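Side-chain contacts in protein GLB-12 (Caenorhabditis elegans, PDB 4BJA), which binds heme b in a globin fold, probably acts in redox signalling, and may bind oxygen: residues 105-108 with 112-115; 131-136 with 142-147. The protein carries 1 engineered substitution. All coordinates share one frame; numbering follows the deposited sequence.

How the contacts relate
Contact 1 joins the end of helix 87-108 to the start of helix 113-126, the first of two helix-to-helix turns of one globin chain considered here. Following the chain from the N terminus, it closes a loop of three residues. The second of its helices ends just before His-127, an axial ligand of the heme iron. The short helix 131-136 comes next, and contact 2 closes a loop of five residues between it and helix 144-160, beside the heme. The contacts stand in series, neither nesting nor crossing, on opposite sides of the chain's centre. The centres of contact 1 and contact 2 are about 26 Å apart, and the two do not touch.

Contact 1. Residues 105-108 with 112-115; sequences SMLG and NLTG
A bend at chi3 (-76°) folds the thioether of Met-106 against the backbone of Gly-115, placing SD 3.5 Å from Gly-115 C and CE 3.7 Å from Gly-115 O. The side chain of Asn-112, with CG anti to the backbone N (chi1 180°), reaches forward to the first turn of helix 113-126 as its N-cap. There Asn-112 OD1 accepts from Gly-115 N at 2.9 Å, the donor standing well above the carbonyl plane. The amide end, ND2, lies 3.9 Å from Met-106 SD, a van der Waals neighbour. On another side of the corner, Leu-107 CD2 and Leu-113 CD2 meet at 3.9 Å as the two leucines cross at about a right angle, and Leu-107 also packs on Phe-28. The backbone bond from Asn-112 N to Met-106 O, 2.8 Å long, is the hydrogen bond that joins the two segments, from the N-cap residue to the last turn of helix 87-108; Ser-110 OG adds a weak bond to the same carbonyl. This is the E-F corner of the globin fold, away from the heme. Its chemistry implies a division of labour: Asn-112's side chain satisfies an N-H of the new helix, its backbone N a carbonyl near the end of the old one.

Contact 2. Residues 131-136 with 142-147; sequences GFLEQN and KNYFEI. With HEM (protoporphyrin IX containing Fe), chain B.
Phe-132 drives the edge of its ring into the face of Tyr-144 at the corner leading into the G helix of the globin fold, showing how a turn between helices can double as a pocket wall. The T-shaped pair has centroids 4.9 Å apart and planes at 68°. Phe-132 carries its ring on the far side of CB from its own N (chi1 172°), which brings CE2 3.5 Å above the centre of the tyrosine ring. Asn-136 O sits at that ring's edge, 3.6 Å from Tyr-144 CE2, while Asn-136 ND2 lies over one face of the Phe-132 ring, toward its rim, where it also makes a weak bond to Phe-132 O.

Leu-133 fits its fork between protein and cofactor. Its CD2 branch fills the hollow beside Tyr-144, 3.6 Å from CB of that residue, and Leu-133 CG packs against a heme vinyl end, 3.5 Å from HEM CBC. The CD1 branch lies above the outer rim of the pyrrole carrying this vinyl and reaches toward Phe-145. That phenylalanine turns a ring edge to the porphyrin, Phe-145 CD1 being 3.8 Å from HEM CHC. Leu-133 also touches the axial ligand His-127. Phe-207 of helix 185-214 meets the Phe-145 ring. At the start of helix 144-160, Asn-143 OD1 caps the first turn, accepting from Glu-146 N at 3.1 Å.

Contact 1. Residues 105-108 with 112-115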
loop_
_atom_site.group_PDB
_atom_site.type_symbol
_atom_site.label_atom_id
_atom_site.label_comp_id
_atom_site.label_asym_id
_atom_site.label_seq_id
_atom_site.Cartn_x
_atom_site.Cartn_y
_atom_site.Cartn_z
ATOM N N SER A 105 -9.810 -10.947 -12.648
ATOM C CA SER A 105 -9.323 -12.196 -13.298
ATOM C C SER A 105 -7.843 -12.430 -12.934
ATOM O O SER A 105 -7.444 -13.548 -12.612
ATOM C CB SER A 105 -9.484 -12.094 -14.829
ATOM O OG SER A 105 -9.034 -13.315 -15.429
ATOM N N MET A 106 -7.032 -11.390 -13.021
ATOM C CA MET A 106 -5.610 -11.555 -12.720
ATOM C C MET A 106 -5.425 -11.967 -11.291
ATOM O O MET A 106 -4.558 -12.803 -11.002
ATOM C CB MET A 106 -4.788 -10.313 -13.047
ATOM C CG MET A 106 -4.512 -10.142 -14.584
ATOM S SD MET A 106 -3.380 -8.823 -14.906
ATOM C CE MET A 106 -4.434 -7.454 -14.654
ATOM N N LEU A 107 -6.174 -11.344 -10.367
ATOM C CA LEU A 107 -6.037 -11.621 -8.947
ATOM C C LEU A 107 -6.572 -12.991 -8.611
ATOM O O LEU A 107 -5.923 -13.756 -7.892
ATOM C CB LEU A 107 -6.781 -10.571 -8.106
ATOM C CG LEU A 107 -6.092 -9.198 -8.158
ATOM C CD1 LEU A 107 -6.997 -8.170 -7.444
ATOM C CD2 LEU A 107 -4.666 -9.182 -7.561
ATOM N N GLY A 108 -7.757 -13.323 -9.125
ATOM C CA GLY A 108 -8.500 -14.418 -8.557
ATOM C C GLY A 108 -8.464 -15.662 -9.411
ATOM O O GLY A 108 -8.803 -16.722 -8.926
ATOM N N ASN A 112 -1.916 -13.742 -11.151
ATOM C CA ASN A 112 -0.927 -12.894 -11.762
ATOM C C ASN A 112 -0.930 -11.597 -10.945
ATOM O O ASN A 112 -1.513 -10.571 -11.327
ATOM C CB ASN A 112 -1.274 -12.654 -13.219
ATOM C CG ASN A 112 -0.284 -11.770 -13.909
ATOM O OD1 ASN A 112 0.730 -11.352 -13.311
ATOM N ND2 ASN A 112 -0.549 -11.474 -15.199
ATOM N N LEU A 113 -0.260 -11.662 -9.808
ATOM C CA LEU A 113 -0.313 -10.552 -8.864
ATOM C C LEU A 113 0.536 -9.381 -9.401
ATOM O O LEU A 113 0.200 -8.213 -9.189
ATOM C CB LEU A 113 0.092 -11.032 -7.453
ATOM C CG LEU A 113 -0.681 -12.275 -6.954
ATOM C CD1 LEU A 113 -0.527 -12.480 -5.448
ATOM C CD2 LEU A 113 -2.210 -12.230 -7.312
ATOM N N THR A 114 1.626 -9.693 -10.113
ATOM C CA THR A 114 2.441 -8.687 -10.751
ATOM C C THR A 114 1.643 -7.885 -11.760
ATOM O O THR A 114 1.634 -6.669 -11.708
ATOM C CB THR A 114 3.665 -9.356 -11.453
ATOM O OG1 THR A 114 4.509 -9.859 -10.415
ATOM C CG2 THR A 114 4.437 -8.355 -12.289
ATOM N N GLY A 115 0.947 -8.578 -12.649
ATOM C CA GLY A 115 0.180 -7.870 -13.681
ATOM C C GLY A 115 -0.952 -7.053 -13.065
ATOM O O GLY A 115 -1.273 -5.992 -13.547
#

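Contact 2. Residues 131-136 with 142-147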
loop_
_atom_site.group_PDB
_atom_site.type_symbol
_atom_site.label_atom_id
_atom_site.label_comp_id
_atom_site.label_asym_id
_atom_site.label_seq_id
_atom_site.Cartn_x
_atom_site.Cartn_y
_atom_site.Cartn_z
ATOM N N GLY A 131 -6.442 16.721 -17.864
ATOM C CA GLY A 131 -6.106 18.039 -17.327
ATOM C C GLY A 131 -6.893 18.367 -16.071
ATOM O O GLY A 131 -6.353 18.990 -15.159
ATOM N N PHE A 132 -8.155 17.928 -16.013
ATOM C CA PHE A 132 -8.996 18.182 -14.858
ATOM C C PHE A 132 -8.322 17.561 -13.643
ATOM O O PHE A 132 -8.242 18.168 -12.592
ATOM C CB PHE A 132 -10.397 17.589 -15.021
ATOM C CG PHE A 132 -11.223 17.672 -13.779
ATOM C CD1 PHE A 132 -11.993 18.810 -13.503
ATOM C CD2 PHE A 132 -11.258 16.613 -12.866
ATOM C CE1 PHE A 132 -12.772 18.875 -12.318
ATOM C CE2 PHE A 132 -12.015 16.674 -11.709
ATOM C CZ PHE A 132 -12.782 17.834 -11.419
ATOM N N LEU A 133 -7.830 16.339 -13.795
ATOM C CA LEU A 133 -7.208 15.695 -12.644
ATOM C C LEU A 133 -5.833 16.279 -12.340
ATOM O O LEU A 133 -5.485 16.448 -11.181
ATOM C CB LEU A 133 -7.107 14.179 -12.865
ATOM C CG LEU A 133 -8.435 13.420 -12.841
ATOM C CD1 LEU A 133 -8.186 11.976 -13.256
ATOM C CD2 LEU A 133 -9.055 13.451 -11.424
ATOM N N GLU A 134 -5.033 16.554 -13.373
ATOM C CA GLU A 134 -3.721 17.176 -13.160
ATOM C C GLU A 134 -3.845 18.455 -12.328
ATOM O O GLU A 134 -3.089 18.684 -11.380
ATOM C CB GLU A 134 -3.056 17.450 -14.511
ATOM C CG GLU A 134 -1.559 17.293 -14.479
ATOM C CD GLU A 134 -0.823 18.599 -14.514
ATOM O OE1 GLU A 134 -1.306 19.603 -13.930
ATOM O OE2 GLU A 134 0.265 18.618 -15.151
ATOM N N GLN A 135 -4.841 19.265 -12.662
ATOM C CA GLN A 135 -5.117 20.491 -11.933
ATOM C C GLN A 135 -5.785 20.308 -10.572
ATOM O O GLN A 135 -5.445 21.019 -9.633
ATOM C CB GLN A 135 -5.965 21.451 -12.803
ATOM C CG GLN A 135 -5.104 22.315 -13.726
ATOM C CD GLN A 135 -5.677 23.717 -13.985
ATOM O OE1 GLN A 135 -6.748 24.086 -13.479
ATOM N NE2 GLN A 135 -4.953 24.506 -14.787
ATOM N N ASN A 136 -6.735 19.378 -10.463
ATOM C CA ASN A 136 -7.610 19.333 -9.287
ATOM C C ASN A 136 -7.432 18.182 -8.318
ATOM O O ASN A 136 -7.884 18.267 -7.191
ATOM C CB ASN A 136 -9.076 19.410 -9.701
ATOM C CG ASN A 136 -9.371 20.685 -10.490
ATOM O OD1 ASN A 136 -9.141 21.784 -9.994
ATOM N ND2 ASN A 136 -9.830 20.540 -11.713
ATOM N N LYS A 142 -9.828 17.139 -2.509
ATOM C CA LYS A 142 -10.596 16.089 -3.172
ATOM C C LYS A 142 -9.670 15.094 -3.830
ATOM O O LYS A 142 -8.877 15.446 -4.700
ATOM C CB LYS A 142 -11.571 16.634 -4.220
ATOM C CG LYS A 142 -12.853 17.295 -3.593
ATOM C CD LYS A 142 -13.797 17.769 -4.699
ATOM C CE LYS A 142 -15.261 17.857 -4.222
ATOM N NZ LYS A 142 -15.402 18.669 -2.997
ATOM N N ASN A 143 -9.831 13.843 -3.442
ATOM C CA ASN A 143 -9.181 12.752 -4.181
ATOM C C ASN A 143 -10.249 12.092 -5.060
ATOM O O ASN A 143 -11.109 11.404 -4.551
ATOM C CB ASN A 143 -8.597 11.752 -3.165
ATOM C CG ASN A 143 -7.965 10.562 -3.825
ATOM O OD1 ASN A 143 -8.289 10.220 -4.962
ATOM N ND2 ASN A 143 -7.014 9.937 -3.122
ATOM N N TYR A 144 -10.220 12.344 -6.367
ATOM C CA TYR A 144 -11.287 11.896 -7.264
ATOM C C TYR A 144 -11.294 10.381 -7.449
ATOM O O TYR A 144 -12.332 9.819 -7.727
ATOM C CB TYR A 144 -11.229 12.641 -8.633
ATOM C CG TYR A 144 -11.555 14.108 -8.474
ATOM C CD1 TYR A 144 -12.876 14.546 -8.488
ATOM C CD2 TYR A 144 -10.538 15.035 -8.266
ATOM C CE1 TYR A 144 -13.167 15.897 -8.334
ATOM C CE2 TYR A 144 -10.827 16.382 -8.090
ATOM C CZ TYR A 144 -12.129 16.785 -8.119
ATOM O OH TYR A 144 -12.399 18.129 -7.952
ATOM N N PHE A 145 -10.151 9.698 -7.284
ATOM C CA PHE A 145 -10.187 8.255 -7.343
ATOM C C PHE A 145 -10.940 7.717 -6.150
ATOM O O PHE A 145 -11.733 6.766 -6.272
ATOM C CB PHE A 145 -8.754 7.697 -7.330
ATOM C CG PHE A 145 -7.910 8.214 -8.458
ATOM C CD1 PHE A 145 -8.385 8.135 -9.782
ATOM C CD2 PHE A 145 -6.698 8.865 -8.192
ATOM C CE1 PHE A 145 -7.587 8.638 -10.832
ATOM C CE2 PHE A 145 -5.925 9.368 -9.224
ATOM C CZ PHE A 145 -6.374 9.257 -10.541
ATOM N N GLU A 146 -10.709 8.346 -4.989
ATOM C CA GLU A 146 -11.420 7.972 -3.804
ATOM C C GLU A 146 -12.946 8.285 -3.926
ATOM O O GLU A 146 -13.792 7.462 -3.578
ATOM C CB GLU A 146 -10.794 8.691 -2.611
ATOM C CG GLU A 146 -11.458 8.348 -1.307
ATOM C CD GLU A 146 -10.822 9.128 -0.189
ATOM O OE1 GLU A 146 -11.133 10.325 -0.060
ATOM O OE2 GLU A 146 -9.978 8.569 0.545
ATOM N N ILE A 147 -13.279 9.444 -4.485
ATOM C CA ILE A 147 -14.679 9.836 -4.617
ATOM C C ILE A 147 -15.414 8.787 -5.493
ATOM O O ILE A 147 -16.497 8.296 -5.151
ATOM C CB ILE A 147 -14.767 11.242 -5.245
ATOM C CG1 ILE A 147 -14.346 12.298 -4.205
ATOM C CG2 ILE A 147 -16.225 11.505 -5.794
ATOM C CD1 ILE A 147 -14.034 13.678 -4.719
HETATM C CHA HEM B . -9.413 6.749 -18.890
HETATM C CHB HEM B . -10.143 3.713 -15.190
HETATM C CHC HEM B . -11.181 7.437 -12.333
HETATM C CHD HEM B . -11.234 10.336 -16.178
HETATM C C1A HEM B . -9.467 5.638 -18.121
HETATM C C2A HEM B . -9.058 4.308 -18.536
HETATM C C3A HEM B . -9.275 3.492 -17.490
HETATM C C4A HEM B . -9.827 4.273 -16.405
HETATM C CMA HEM B . -9.030 1.962 -17.386
HETATM C CAA HEM B . -8.460 3.961 -19.939
HETATM C CBA HEM B . -7.026 3.427 -19.817
HETATM C CGA HEM B . -6.210 4.493 -19.232
HETATM O O1A HEM B . -6.296 5.652 -19.726
HETATM O O2A HEM B . -5.515 4.163 -18.235
HETATM C C1B HEM B . -10.421 4.494 -14.108
HETATM C C2B HEM B . -10.507 4.010 -12.735
HETATM C C3B HEM B . -10.780 5.024 -11.964
HETATM C C4B HEM B . -10.898 6.193 -12.797
HETATM C CMB HEM B . -10.281 2.553 -12.299
HETATM C CAB HEM B . -10.913 4.936 -10.420
HETATM C CBB HEM B . -11.581 5.863 -9.779
HETATM C C1C HEM B . -11.270 8.538 -13.114
HETATM C C2C HEM B . -11.609 9.861 -12.652
HETATM C C3C HEM B . -11.615 10.665 -13.701
HETATM C C4C HEM B . -11.320 9.882 -14.880
HETATM C CMC HEM B . -11.866 10.235 -11.173
HETATM C CAC HEM B . -11.934 12.177 -13.640
HETATM C CBC HEM B . -11.425 12.938 -14.593
HETATM C C1D HEM B . -10.833 9.624 -17.252
HETATM C C2D HEM B . -10.900 10.081 -18.608
HETATM C C3D HEM B . -10.331 8.974 -19.437
HETATM C C4D HEM B . -9.964 7.944 -18.507
HETATM C CMD HEM B . -11.438 11.425 -19.148
HETATM C CAD HEM B . -10.200 8.936 -20.971
HETATM C CBD HEM B . -11.358 8.064 -21.484
HETATM C CGD HEM B . -12.750 8.670 -21.322
HETATM O O1D HEM B . -12.913 9.904 -21.209
HETATM O O2D HEM B . -13.711 7.889 -21.330
HETATM N NA HEM B . -9.951 5.589 -16.808
HETATM N NB HEM B . -10.669 5.864 -14.129
HETATM N NC HEM B . -11.104 8.600 -14.482
HETATM N ND HEM B . -10.280 8.339 -17.227
HETATM FE FE HEM B . -10.511 7.087 -15.690
#